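Local coordinates for protein putative 4-amino-4-deoxychorismate lyase (Thermus thermophilus, PDB 2ZGI) that probably acts as a pyridoxal-phosphate-dependent lyase of the class-IV aminotransferase family, with pyridoxal 5'-phosphate bound in its pocket, at residues 63-68 and 88-93; 54-57 and 61-64. All coordinates share one frame; numbering follows the deposited sequence. Where two conformers were deposited one is given.

Contact 1 of 2, residues 63-68 and 88-93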
ATOM      1  N   LEU D  63      25.004 -19.869 -29.434  1.00 31.68           N
ATOM      2  CA  LEU D  63      26.446 -19.813 -29.696  1.00 31.88           C
ATOM      3  C   LEU D  63      26.742 -19.644 -31.183  1.00 32.36           C
ATOM      4  O   LEU D  63      27.735 -19.007 -31.544  1.00 33.23           O
ATOM      5  CB  LEU D  63      27.146 -21.059 -29.163  1.00 32.30           C
ATOM      6  CG  LEU D  63      27.147 -21.280 -27.650  1.00 32.34           C
ATOM      7  CD1 LEU D  63      27.477 -22.764 -27.345  1.00 34.49           C
ATOM      8  CD2 LEU D  63      28.104 -20.362 -26.925  1.00 31.06           C
ATOM      9  N   GLU D  64      25.892 -20.224 -32.032  1.00 31.58           N
ATOM     10  CA  GLU D  64      25.900 -19.960 -33.477  1.00 32.67           C
ATOM     11  C   GLU D  64      25.631 -18.482 -33.756  1.00 31.56           C
ATOM     12  O   GLU D  64      26.367 -17.823 -34.479  1.00 30.28           O
ATOM     13  CB  GLU D  64      24.787 -20.765 -34.120  1.00 32.93           C
ATOM     14  CG  GLU D  64      25.101 -21.391 -35.443  1.00 39.56           C
ATOM     15  CD  GLU D  64      24.109 -22.508 -35.753  1.00 43.80           C
ATOM     16  OE1 GLU D  64      24.352 -23.661 -35.329  1.00 45.22           O
ATOM     17  OE2 GLU D  64      23.068 -22.218 -36.380  1.00 47.14           O
ATOM     18  N   ASP D  65      24.562 -17.962 -33.163  1.00 31.33           N
ATOM     19  CA  ASP D  65      24.266 -16.528 -33.249  1.00 31.45           C
ATOM     20  C   ASP D  65      25.451 -15.695 -32.817  1.00 30.81           C
ATOM     21  O   ASP D  65      25.796 -14.692 -33.470  1.00 31.03           O
ATOM     22  CB  ASP D  65      23.067 -16.168 -32.368  1.00 30.90           C
ATOM     23  CG  ASP D  65      21.772 -16.710 -32.915  1.00 33.78           C
ATOM     24  OD1 ASP D  65      21.767 -17.183 -34.085  1.00 33.73           O
ATOM     25  OD2 ASP D  65      20.751 -16.640 -32.190  1.00 32.00           O
ATOM     26  N   LEU D  66      26.061 -16.099 -31.701  1.00 31.22           N
ATOM     27  CA  LEU D  66      27.133 -15.318 -31.107  1.00 30.82           C
ATOM     28  C   LEU D  66      28.331 -15.149 -32.042  1.00 31.70           C
ATOM     29  O   LEU D  66      28.838 -14.025 -32.193  1.00 31.12           O
ATOM     30  CB  LEU D  66      27.509 -15.862 -29.735  1.00 30.38           C
ATOM     31  CG  LEU D  66      28.530 -15.130 -28.872  1.00 28.93           C
ATOM     32  CD1 LEU D  66      28.255 -13.603 -28.742  1.00 30.08           C
ATOM     33  CD2 LEU D  66      28.581 -15.804 -27.497  1.00 26.12           C
ATOM     34  N   GLU D  67      28.742 -16.239 -32.706  1.00 32.64           N
ATOM     35  CA  GLU D  67      29.848 -16.183 -33.690  1.00 33.78           C
ATOM     36  C   GLU D  67      29.580 -15.147 -34.776  1.00 33.07           C
ATOM     37  O   GLU D  67      30.455 -14.331 -35.097  1.00 33.56           O
ATOM     38  CB  GLU D  67      30.070 -17.532 -34.390  1.00 34.61           C
ATOM     39  CG  GLU D  67      29.993 -18.778 -33.503  1.00 39.20           C
ATOM     40  CD  GLU D  67      30.218 -20.063 -34.292  1.00 46.12           C
ATOM     41  OE1 GLU D  67      30.857 -19.970 -35.382  1.00 46.52           O
ATOM     42  OE2 GLU D  67      29.752 -21.150 -33.821  1.00 47.43           O
ATOM     43  N   ALA D  68      28.372 -15.187 -35.333  1.00 32.88           N
ATOM     44  CA  ALA D  68      27.948 -14.241 -36.362  1.00 32.54           C
ATOM     45  C   ALA D  68      28.010 -12.799 -35.869  1.00 32.38           C
ATOM     46  O   ALA D  68      28.499 -11.909 -36.587  1.00 31.84           O
ATOM     47  CB  ALA D  68      26.539 -14.571 -36.859  1.00 32.71           C
ATOM     48  N   GLY D  88       8.846 -19.477 -30.105  1.00 33.57           N
ATOM     49  CA  GLY D  88       9.198 -19.308 -31.526  1.00 33.35           C
ATOM     50  C   GLY D  88      10.140 -18.135 -31.769  1.00 33.61           C
ATOM     51  O   GLY D  88      10.241 -17.618 -32.884  1.00 34.90           O
ATOM     52  N   VAL D  89      10.819 -17.686 -30.727  1.00 32.77           N
ATOM     53  CA  VAL D  89      11.673 -16.522 -30.869  1.00 32.70           C
ATOM     54  C   VAL D  89      12.986 -16.782 -30.193  1.00 32.21           C
ATOM     55  O   VAL D  89      13.031 -17.088 -28.991  1.00 31.69           O
ATOM     56  CB  VAL D  89      11.087 -15.236 -30.209  1.00 32.67           C
ATOM     57  CG1 VAL D  89      12.159 -14.117 -30.168  1.00 32.09           C
ATOM     58  CG2 VAL D  89       9.841 -14.769 -30.940  1.00 33.29           C
ATOM     59  N   ARG D  90      14.028 -16.692 -31.009  1.00 32.13           N
ATOM     60  CA  ARG D  90      15.390 -16.642 -30.541  0.50 32.72           C
ATOM     61  C   ARG D  90      15.959 -15.353 -31.115  1.00 32.85           C
ATOM     62  O   ARG D  90      16.171 -15.233 -32.323  1.00 33.21           O
ATOM     63  CB  ARG D  90      16.162 -17.862 -31.037  0.50 32.82           C
ATOM     64  CG  ARG D  90      17.530 -18.033 -30.416  0.50 34.89           C
ATOM     65  CD  ARG D  90      18.117 -19.358 -30.841  0.50 37.89           C
ATOM     66  NE  ARG D  90      18.103 -19.491 -32.295  0.50 40.59           N
ATOM     67  CZ  ARG D  90      19.158 -19.240 -33.055  0.50 41.21           C
ATOM     68  NH1 ARG D  90      20.284 -18.872 -32.480  0.50 41.50           N
ATOM     69  NH2 ARG D  90      19.099 -19.368 -34.374  0.50 41.71           N
ATOM     70  N   LEU D  91      16.183 -14.380 -30.252  1.00 31.68           N
ATOM     71  CA  LEU D  91      16.673 -13.121 -30.714  1.00 31.13           C
ATOM     72  C   LEU D  91      18.064 -12.923 -30.128  1.00 30.17           C
ATOM     73  O   LEU D  91      18.279 -13.152 -28.935  1.00 29.29           O
ATOM     74  CB  LEU D  91      15.660 -12.047 -30.312  1.00 32.09           C
ATOM     75  CG  LEU D  91      15.309 -10.784 -31.105  1.00 34.61           C
ATOM     76  CD1 LEU D  91      15.150 -10.962 -32.610  1.00 33.76           C
ATOM     77  CD2 LEU D  91      14.013 -10.221 -30.495  1.00 37.83           C
ATOM     78  N   SER D  92      19.018 -12.571 -30.984  1.00 28.93           N
ATOM     79  CA  SER D  92      20.396 -12.330 -30.584  1.00 27.76           C
ATOM     80  C   SER D  92      20.856 -11.092 -31.320  1.00 28.22           C
ATOM     81  O   SER D  92      20.657 -10.959 -32.550  1.00 27.48           O
ATOM     82  CB  SER D  92      21.295 -13.535 -30.916  1.00 28.24           C
ATOM     83  OG  SER D  92      20.775 -14.716 -30.308  1.00 28.22           O
ATOM     84  N   GLU D  93      21.419 -10.153 -30.566  1.00 27.78           N
ATOM     85  CA  GLU D  93      21.843  -8.877 -31.147  1.00 28.81           C
ATOM     86  C   GLU D  93      23.075  -8.302 -30.476  1.00 28.40           C
ATOM     87  O   GLU D  93      23.376  -8.632 -29.320  1.00 28.56           O
ATOM     88  CB  GLU D  93      20.706  -7.870 -31.063  1.00 29.31           C
ATOM     89  CG  GLU D  93      20.066  -7.810 -29.710  1.00 31.87           C
ATOM     90  CD  GLU D  93      18.798  -7.008 -29.752  1.00 35.40           C
ATOM     91  OE1 GLU D  93      17.718  -7.639 -29.596  1.00 34.02           O
ATOM     92  OE2 GLU D  93      18.902  -5.768 -29.986  1.00 33.91           O
TER
HETATM   93  O   HOH W   1      18.663 -15.568 -33.781  1.00 27.29           O
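Ser92 on strand 89-96 donates its hydroxyl to Asp65 on helix 59-72. The bond from Ser92 OG to Asp65 OD2 is 2.7 Å long. It reaches the anti side of that oxygen, 23° out of the carboxylate plane. OG lies beside the backbone N of Ser92 (chi1 -56°), and this turns it to the helix. Arg90 also reaches this carboxylate from the strand, its side chain and that of Asp65 running toward each other. In the given conformer the guanidinium is turned 18° from the carboxylate plane. Arg90 NH1 and Asp65 OD2 make the salt bridge. Their modelled 2.3 Å is doubtful, because it is too short and Arg90 has two conformers. A water bridges Asp65 OD2, 2.8 Å away, and Arg90 O, 2.9 Å away.

Further out, helix 59-72 packs here on a four-stranded antiparallel sheet. A strand of the second subunit pairs antiparallel with residues 91-93 and extends this sheet across the interface. Arg90 N bonds to Asn5 OD1 of that subunit. Replacing Ser92 by an alanine would probably leave Asp65 OD2 without its hydroxyl donor and the carboxylate less fixed in rotation. The buried acid thus meets a cation, a hydroxyl and a water. These should together favour its charged form and tie the helix to the strand by polar bonds.

Contact 2 of 2, residues 54-57 and 61-64; sequences LSYP and AFLE
Pro57 O is linked to Ala61 N through one water. The water donates to Pro57 O at 2.7 Å, and takes only a weak bond from Ala61 N at 3.4 Å. The Ala61 methyl also meets the same carbonyl, with CB 3.8 Å from Pro57 O. The two residues are four apart, the spacing of an alpha-helical bond, but here the water stands between N and O.

The loop joins helices 38-51 and 59-72. Pro57 and Phe62 also pack on Val85 of strand 78-86, so the contact belongs to the apolar layer between helix 59-72 and the antiparallel sheet. One corner of the Phe62 ring fits against both loop side chains. Phe62 CE2 is 3.6 Å from Pro57 CG and 4.0 Å from Tyr56 CE1. The proline and tyrosine each cross the phenylalanine at a slant. Tyr56 CG is anti to the backbone N (chi1 -174°), which carries the far end of the ring toward the helix. There Tyr56 OH lies 3.8 Å from Phe62 CD2, and its hydrogen bond is to Asp59 OD1. Outside the two segments Phe62 also meets the Phe83 ring of strand 78-86, and Tyr56 packs on Arg46 and Leu50 of helix 38-51.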
ATOM      1  N   LEU D  54       8.586 -21.084 -21.074  1.00 32.93           N
ATOM      2  CA  LEU D  54       9.015 -20.774 -22.432  1.00 34.14           C
ATOM      3  C   LEU D  54      10.063 -21.779 -22.925  1.00 34.90           C
ATOM      4  O   LEU D  54      11.055 -22.027 -22.235  1.00 35.79           O
ATOM      5  CB  LEU D  54       9.578 -19.344 -22.500  1.00 34.27           C
ATOM      6  CG  LEU D  54       8.700 -18.177 -22.025  1.00 34.39           C
ATOM      7  CD1 LEU D  54       9.580 -16.944 -21.828  1.00 36.90           C
ATOM      8  CD2 LEU D  54       7.597 -17.893 -23.006  1.00 33.73           C
ATOM      9  N   SER D  55       9.836 -22.360 -24.101  1.00 34.97           N
ATOM     10  CA  SER D  55      10.838 -23.225 -24.756  1.00 35.41           C
ATOM     11  C   SER D  55      12.190 -22.544 -24.912  1.00 34.45           C
ATOM     12  O   SER D  55      12.277 -21.456 -25.488  1.00 35.04           O
ATOM     13  CB  SER D  55      10.361 -23.663 -26.135  1.00 35.59           C
ATOM     14  OG  SER D  55       9.101 -24.296 -26.057  1.00 38.36           O
ATOM     15  N   TYR D  56      13.231 -23.183 -24.393  1.00 33.96           N
ATOM     16  CA  TYR D  56      14.617 -22.733 -24.551  1.00 33.02           C
ATOM     17  C   TYR D  56      15.204 -23.284 -25.856  1.00 33.41           C
ATOM     18  O   TYR D  56      15.161 -24.481 -26.081  1.00 34.40           O
ATOM     19  CB  TYR D  56      15.456 -23.178 -23.344  1.00 32.62           C
ATOM     20  CG  TYR D  56      16.867 -22.622 -23.387  1.00 31.45           C
ATOM     21  CD1 TYR D  56      17.084 -21.250 -23.352  1.00 30.06           C
ATOM     22  CD2 TYR D  56      17.978 -23.463 -23.516  1.00 31.12           C
ATOM     23  CE1 TYR D  56      18.357 -20.720 -23.406  1.00 31.48           C
ATOM     24  CE2 TYR D  56      19.275 -22.934 -23.583  1.00 31.09           C
ATOM     25  CZ  TYR D  56      19.448 -21.548 -23.535  1.00 31.15           C
ATOM     26  OH  TYR D  56      20.697 -20.965 -23.598  1.00 31.49           O
ATOM     27  N   PRO D  57      15.748 -22.423 -26.731  1.00 33.48           N
ATOM     28  CA  PRO D  57      16.215 -22.955 -28.033  1.00 34.07           C
ATOM     29  C   PRO D  57      17.600 -23.641 -28.036  1.00 34.54           C
ATOM     30  O   PRO D  57      18.051 -24.142 -29.089  1.00 35.01           O
ATOM     31  CB  PRO D  57      16.219 -21.722 -28.922  1.00 34.65           C
ATOM     32  CG  PRO D  57      16.511 -20.606 -27.974  1.00 33.78           C
ATOM     33  CD  PRO D  57      15.741 -20.957 -26.716  1.00 33.29           C
ATOM     34  N   ALA D  61      22.439 -22.945 -30.589  1.00 32.74           N
ATOM     35  CA  ALA D  61      21.790 -21.989 -31.465  1.00 32.17           C
ATOM     36  C   ALA D  61      22.237 -20.573 -31.108  1.00 31.90           C
ATOM     37  O   ALA D  61      22.542 -19.759 -31.989  1.00 30.51           O
ATOM     38  CB  ALA D  61      20.263 -22.135 -31.380  1.00 32.34           C
ATOM     39  N   PHE D  62      22.313 -20.312 -29.807  1.00 31.35           N
ATOM     40  CA  PHE D  62      22.740 -19.017 -29.314  1.00 31.06           C
ATOM     41  C   PHE D  62      24.222 -18.800 -29.564  1.00 31.00           C
ATOM     42  O   PHE D  62      24.640 -17.705 -29.881  1.00 30.90           O
ATOM     43  CB  PHE D  62      22.414 -18.885 -27.827  1.00 30.54           C
ATOM     44  CG  PHE D  62      21.068 -18.263 -27.564  1.00 28.24           C
ATOM     45  CD1 PHE D  62      20.755 -16.999 -28.088  1.00 26.18           C
ATOM     46  CD2 PHE D  62      20.128 -18.919 -26.781  1.00 27.47           C
ATOM     47  CE1 PHE D  62      19.516 -16.405 -27.843  1.00 25.38           C
ATOM     48  CE2 PHE D  62      18.866 -18.328 -26.521  1.00 26.58           C
ATOM     49  CZ  PHE D  62      18.575 -17.062 -27.046  1.00 26.62           C
ATOM     50  N   LEU D  63      25.004 -19.869 -29.434  1.00 31.68           N
ATOM     51  CA  LEU D  63      26.446 -19.813 -29.696  1.00 31.88           C
ATOM     52  C   LEU D  63      26.742 -19.644 -31.183  1.00 32.36           C
ATOM     53  O   LEU D  63      27.735 -19.007 -31.544  1.00 33.23           O
ATOM     54  CB  LEU D  63      27.146 -21.059 -29.163  1.00 32.30           C
ATOM     55  CG  LEU D  63      27.147 -21.280 -27.650  1.00 32.34           C
ATOM     56  CD1 LEU D  63      27.477 -22.764 -27.345  1.00 34.49           C
ATOM     57  CD2 LEU D  63      28.104 -20.362 -26.925  1.00 31.06           C
ATOM     58  N   GLU D  64      25.892 -20.224 -32.032  1.00 31.58           N
ATOM     59  CA  GLU D  64      25.900 -19.960 -33.477  1.00 32.67           C
ATOM     60  C   GLU D  64      25.631 -18.482 -33.756  1.00 31.56           C
ATOM     61  O   GLU D  64      26.367 -17.823 -34.479  1.00 30.28           O
ATOM     62  CB  GLU D  64      24.787 -20.765 -34.120  1.00 32.93           C
ATOM     63  CG  GLU D  64      25.101 -21.391 -35.443  1.00 39.56           C
ATOM     64  CD  GLU D  64      24.109 -22.508 -35.753  1.00 43.80           C
ATOM     65  OE1 GLU D  64      24.352 -23.661 -35.329  1.00 45.22           O
ATOM     66  OE2 GLU D  64      23.068 -22.218 -36.380  1.00 47.14           O
TER
HETATM   67  O   HOH W   2      20.331 -25.465 -29.830  1.00 36.92           O

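How the contacts relate
Both contacts use helix 59-72, and their centres are about 7 Å apart. Contact 2 comes first along the chain, where the loop 54-57 leads into the helix. Leu63 and Glu64 belong to both contacts. Contact 1 then joins the next part of the helix to strand 89-96, an outermost strand of the four-stranded antiparallel sheet within this chain. The two contacts touch through Arg90 and Ser92: Arg90 CD lies 3.5 Å from Pro57 CG, and Ser92 OG packs 3.2 Å from Phe62 CD1. The helix thus packs against the loop before it and the strand that carries the sheet into the second subunit. Contact 1 reaches that subunit, while contact 2 lies within its own chain.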